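Local coordinates for protein putative phosphomethylpyrimidine kinase (PDB 3MBH) that probably phosphorylates pyridoxal at the expense of ATP, as a ribokinase-like vitamin B6 kinase that holds pyridoxal in its pocket, at residues Q91-I94 and V95-F98; M133-L136 and I137-D141. One frame throughout, in Å; residues are numbered along the deposited sequence. Where two conformers were deposited one is given.

Contact 1: Q91-I94 and V95-F98; sequences QIQI and VSDF
S96 N, and in one of its two conformers S96 OG as well, donates to I92 O, one turn back along helix 91-102, the helical arm of the beta-alpha-beta unit formed with strands 80-83 and 108-111 in this ribokinase-like fold. S96 N lies 2.8 Å from I92 O in the regular i to i+4 bond, with an N-H...O angle of 160°. S96 OG adds a second donor in the conformer described here: it sits 2.7 Å from I92 O, above the carbonyl plane, while the amide approaches much closer to that plane. OG is placed there by a chi1 of -53°, which sets it beside its own backbone N and folds it back along the helix. In that conformer the hydroxyl donates to a carbonyl of its own helix, on the side where S96 meets H135 and L136 of helix 127-136.

The flanking amides follow the plain helical pattern. V95 N reaches Q91 O at 2.8 Å, D97 N reaches Q93 O at 3.0 Å, and F98 N bonds to I94 O. V95 also lays its CG2 methyl 3.1 Å from Q91 O, so apolar surface borders the same carbonyl that receives its amide. The buried Q91 amide finds its partners outside this turn of helix: OE1 accepts from G87 N, and NE2 donates to T43 O and T61 OG1. V95 and F98 cover strand 9-17, and I94 meets helix 64-73.

Q93 and D97 form the more hydrophilic flank. Their polar ends do not bond directly; one water donates to both, standing 3.0 Å from Q93 OE1 and 2.8 Å from D97 OD2.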
loop_
_atom_site.group_PDB
_atom_site.type_symbol
_atom_site.label_atom_id
_atom_site.label_comp_id
_atom_site.label_asym_id
_atom_site.label_seq_id
_atom_site.Cartn_x
_atom_site.Cartn_y
_atom_site.Cartn_z
ATOM N N GLN A 91 -39.478 13.900 12.239
ATOM C CA GLN A 91 -38.657 13.258 11.235
ATOM C C GLN A 91 -38.834 11.764 11.205
ATOM O O GLN A 91 -38.630 11.163 10.174
ATOM C CB GLN A 91 -37.167 13.598 11.414
ATOM C CG GLN A 91 -36.926 15.093 11.289
ATOM C CD GLN A 91 -35.473 15.481 11.177
ATOM O OE1 GLN A 91 -34.600 14.612 11.144
ATOM N NE2 GLN A 91 -35.200 16.790 11.178
ATOM N N ILE A 92 -39.261 11.163 12.301
ATOM C CA ILE A 92 -39.327 9.706 12.296
ATOM C C ILE A 92 -40.259 9.212 11.186
ATOM O O ILE A 92 -39.888 8.359 10.397
ATOM C CB ILE A 92 -39.660 9.093 13.635
ATOM C CG1 ILE A 92 -38.380 9.043 14.493
ATOM C CG2 ILE A 92 -40.242 7.638 13.403
ATOM C CD1 ILE A 92 -37.930 10.459 15.108
ATOM N N GLN A 93 -41.407 9.832 11.050
ATOM C CA GLN A 93 -42.380 9.361 10.060
ATOM C C GLN A 93 -41.983 9.719 8.631
ATOM O O GLN A 93 -42.237 8.977 7.703
ATOM C CB GLN A 93 -43.777 9.864 10.386
ATOM C CG GLN A 93 -44.545 8.983 11.329
ATOM C CD GLN A 93 -44.730 7.506 10.833
ATOM O OE1 GLN A 93 -45.002 7.226 9.649
ATOM N NE2 GLN A 93 -44.553 6.586 11.752
ATOM N N ILE A 94 -41.369 10.866 8.472
ATOM C CA ILE A 94 -40.793 11.271 7.168
ATOM C C ILE A 94 -39.746 10.261 6.729
ATOM O O ILE A 94 -39.708 9.806 5.567
ATOM C CB ILE A 94 -40.197 12.695 7.193
ATOM C CG1 ILE A 94 -41.318 13.697 7.458
ATOM C CG2 ILE A 94 -39.476 12.985 5.849
ATOM C CD1 ILE A 94 -40.869 15.124 7.860
ATOM N N VAL A 95 -38.914 9.876 7.673
ATOM C CA VAL A 95 -37.840 8.947 7.385
ATOM C C VAL A 95 -38.399 7.543 7.160
ATOM O O VAL A 95 -37.946 6.862 6.268
ATOM C CB VAL A 95 -36.777 8.976 8.478
ATOM C CG1 VAL A 95 -35.739 7.889 8.237
ATOM C CG2 VAL A 95 -36.093 10.393 8.487
ATOM N N SER A 96 -39.384 7.132 7.952
ATOM C CA SER A 96 -40.033 5.840 7.726
ATOM C C SER A 96 -40.618 5.735 6.310
ATOM O O SER A 96 -40.461 4.710 5.632
ATOM C CB SER A 96 -41.107 5.588 8.780
ATOM O OG SER A 96 -40.574 5.750 10.076
ATOM N N ASP A 97 -41.282 6.795 5.864
ATOM C CA ASP A 97 -41.831 6.856 4.490
ATOM C C ASP A 97 -40.756 6.840 3.420
ATOM O O ASP A 97 -40.957 6.253 2.362
ATOM C CB ASP A 97 -42.711 8.097 4.308
ATOM C CG ASP A 97 -44.065 7.944 4.980
ATOM O OD1 ASP A 97 -44.422 6.801 5.306
ATOM O OD2 ASP A 97 -44.771 8.952 5.201
ATOM N N PHE A 98 -39.616 7.481 3.703
ATOM C CA PHE A 98 -38.492 7.506 2.813
ATOM C C PHE A 98 -37.961 6.098 2.594
ATOM O O PHE A 98 -37.809 5.678 1.447
ATOM C CB PHE A 98 -37.402 8.419 3.364
ATOM C CG PHE A 98 -36.129 8.393 2.587
ATOM C CD1 PHE A 98 -36.108 8.728 1.260
ATOM C CD2 PHE A 98 -34.942 7.995 3.189
ATOM C CE1 PHE A 98 -34.911 8.707 0.534
ATOM C CE2 PHE A 98 -33.739 7.968 2.477
ATOM C CZ PHE A 98 -33.723 8.312 1.135
HETATM O O HOH W 1 -45.950 9.328 7.721
#

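Contact 2: M133-L136 and I137-D141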
loop_
_atom_site.group_PDB
_atom_site.type_symbol
_atom_site.label_atom_id
_atom_site.label_comp_id
_atom_site.label_asym_id
_atom_site.label_seq_id
_atom_site.Cartn_x
_atom_site.Cartn_y
_atom_site.Cartn_z
HETATM N N MSE A 133 -38.493 6.950 17.981
HETATM C CA MSE A 133 -37.379 6.122 17.573
HETATM C C MSE A 133 -37.738 4.636 17.688
HETATM O O MSE A 133 -37.321 3.832 16.857
HETATM C CB MSE A 133 -36.134 6.468 18.371
HETATM C CG MSE A 133 -34.868 5.780 17.910
HETATM SE SE MSE A 133 -34.395 6.270 16.060
HETATM C CE MSE A 133 -33.578 8.002 16.376
ATOM N N ARG A 134 -38.521 4.283 18.710
ATOM C CA ARG A 134 -39.036 2.935 18.853
ATOM C C ARG A 134 -39.783 2.449 17.605
ATOM O O ARG A 134 -39.726 1.270 17.263
ATOM C CB ARG A 134 -39.986 2.822 20.069
ATOM C CG ARG A 134 -39.265 2.830 21.404
ATOM C CD ARG A 134 -40.256 2.840 22.533
ATOM N NE ARG A 134 -39.595 3.122 23.797
ATOM C CZ ARG A 134 -40.157 3.738 24.826
ATOM N NH1 ARG A 134 -41.398 4.178 24.747
ATOM N NH2 ARG A 134 -39.473 3.929 25.940
ATOM N N HIS A 135 -40.468 3.360 16.925
ATOM C CA HIS A 135 -41.101 3.046 15.671
ATOM C C HIS A 135 -40.097 2.877 14.525
ATOM O O HIS A 135 -40.196 1.915 13.755
ATOM C CB HIS A 135 -42.135 4.117 15.245
ATOM C CG HIS A 135 -42.828 3.783 13.959
ATOM N ND1 HIS A 135 -43.732 2.748 13.853
ATOM C CD2 HIS A 135 -42.714 4.309 12.719
ATOM C CE1 HIS A 135 -44.176 2.675 12.609
ATOM N NE2 HIS A 135 -43.588 3.622 11.902
ATOM N N LEU A 136 -39.181 3.818 14.406
ATOM C CA LEU A 136 -38.239 3.806 13.303
ATOM C C LEU A 136 -37.411 2.507 13.292
ATOM O O LEU A 136 -37.160 1.948 12.225
ATOM C CB LEU A 136 -37.321 5.021 13.337
ATOM C CG LEU A 136 -36.373 5.114 12.132
ATOM C CD1 LEU A 136 -37.172 5.143 10.789
ATOM C CD2 LEU A 136 -35.385 6.309 12.271
ATOM N N ILE A 137 -37.026 1.995 14.453
ATOM C CA ILE A 137 -36.184 0.788 14.425
ATOM C C ILE A 137 -36.908 -0.425 13.800
ATOM O O ILE A 137 -36.238 -1.313 13.308
ATOM C CB ILE A 137 -35.561 0.387 15.780
ATOM C CG1 ILE A 137 -36.651 -0.012 16.809
ATOM C CG2 ILE A 137 -34.549 1.458 16.249
ATOM C CD1 ILE A 137 -36.118 -0.759 17.930
ATOM N N THR A 138 -38.249 -0.428 13.781
ATOM C CA THR A 138 -39.019 -1.549 13.260
ATOM C C THR A 138 -38.848 -1.635 11.754
ATOM O O THR A 138 -39.177 -2.662 11.132
ATOM C CB THR A 138 -40.549 -1.454 13.579
ATOM O OG1 THR A 138 -41.144 -0.346 12.897
ATOM C CG2 THR A 138 -40.794 -1.312 15.073
ATOM N N LYS A 139 -38.320 -0.573 11.167
ATOM C CA LYS A 139 -38.212 -0.477 9.741
ATOM C C LYS A 139 -36.813 -0.822 9.255
ATOM O O LYS A 139 -36.633 -0.923 8.057
ATOM C CB LYS A 139 -38.597 0.919 9.251
ATOM C CG LYS A 139 -39.983 1.385 9.722
ATOM C CD LYS A 139 -41.079 0.487 9.261
ATOM C CE LYS A 139 -42.493 1.102 9.515
ATOM N NZ LYS A 139 -43.590 0.067 9.336
ATOM N N ALA A 140 -35.874 -1.087 10.164
ATOM C CA ALA A 140 -34.441 -1.279 9.805
ATOM C C ALA A 140 -34.078 -2.744 9.709
ATOM O O ALA A 140 -34.696 -3.573 10.364
ATOM C CB ALA A 140 -33.556 -0.634 10.825
ATOM N N ASP A 141 -33.016 -3.019 8.957
ATOM C CA ASP A 141 -32.399 -4.349 8.908
ATOM C C ASP A 141 -31.340 -4.514 9.995
ATOM O O ASP A 141 -31.165 -5.605 10.574
ATOM C CB ASP A 141 -31.757 -4.607 7.542
ATOM C CG ASP A 141 -32.742 -4.479 6.385
ATOM O OD1 ASP A 141 -33.841 -4.999 6.513
ATOM O OD2 ASP A 141 -32.428 -3.884 5.346
#
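From M133 to K139 the backbone passes from a four-residue to a three-residue hydrogen-bond step: I137 N donates to M133 O, whereas T138 N and K139 N reach back to H135 O and L136 O, each at 3.0 Å. Such tightening is characteristic of a chain leaving an alpha-helix, here helix 127-136 on its way to strand 142-143.

T138 supplies a second donor to the same carbonyl. Its OG1 is 2.6 Å from H135 O and lies in the carbonyl plane, whereas the T138 amide sits well above it, so two donors share one oxygen from distinct directions. A chi1 of 66° places OG1 between the residue's own N and C and aims it back at H135. The hydroxyl also stands over one face of the H135 imidazole, 4.1 Å above the plane and displaced toward the rim. K139, its chain bent at chi2, brings CE to 3.6 Å from H135 NE2, meeting the ring obliquely. On another side of the turn, I137 CG1 rests 3.4 Å from R134 O, while the R134 guanidinium turns elsewhere, to Y152 O and D155. M133 and L136 reach inward to L86.

At the end of the turn K139 O accepts from R103 NH1, and beyond it D141 makes backbone hydrogen bonds with I109 and V181. The K139 ammonium, NZ, lies 4.4 Å from H135 NE2 without bonding to it; such a neighbour would probably make a protonated imidazole less favourable.

Overall arrangement
Contact 1 lies on helix 91-102, and contact 2 on the last turn of helix 127-136 and the residues that follow it; their centres are about 10 Å apart, and they touch directly. Q93 NE2 approaches H135 CD2 to 3.1 Å, and I92 CG2 lies 3.9 Å from L136 CB, so side-chain packing joins the two helices, with I92 against L136 as its apolar part. Neither contact lines the pyridoxal pocket: the nearest side chains, M133 of contact 2 and Q91 of contact 1, are about 9 and 11 Å from the ligand. D97 of contact 1, a zinc ligand in a crystal structure of this protein but with no zinc bound to this chain in the model, is about 7 Å from K139, side chain to side chain.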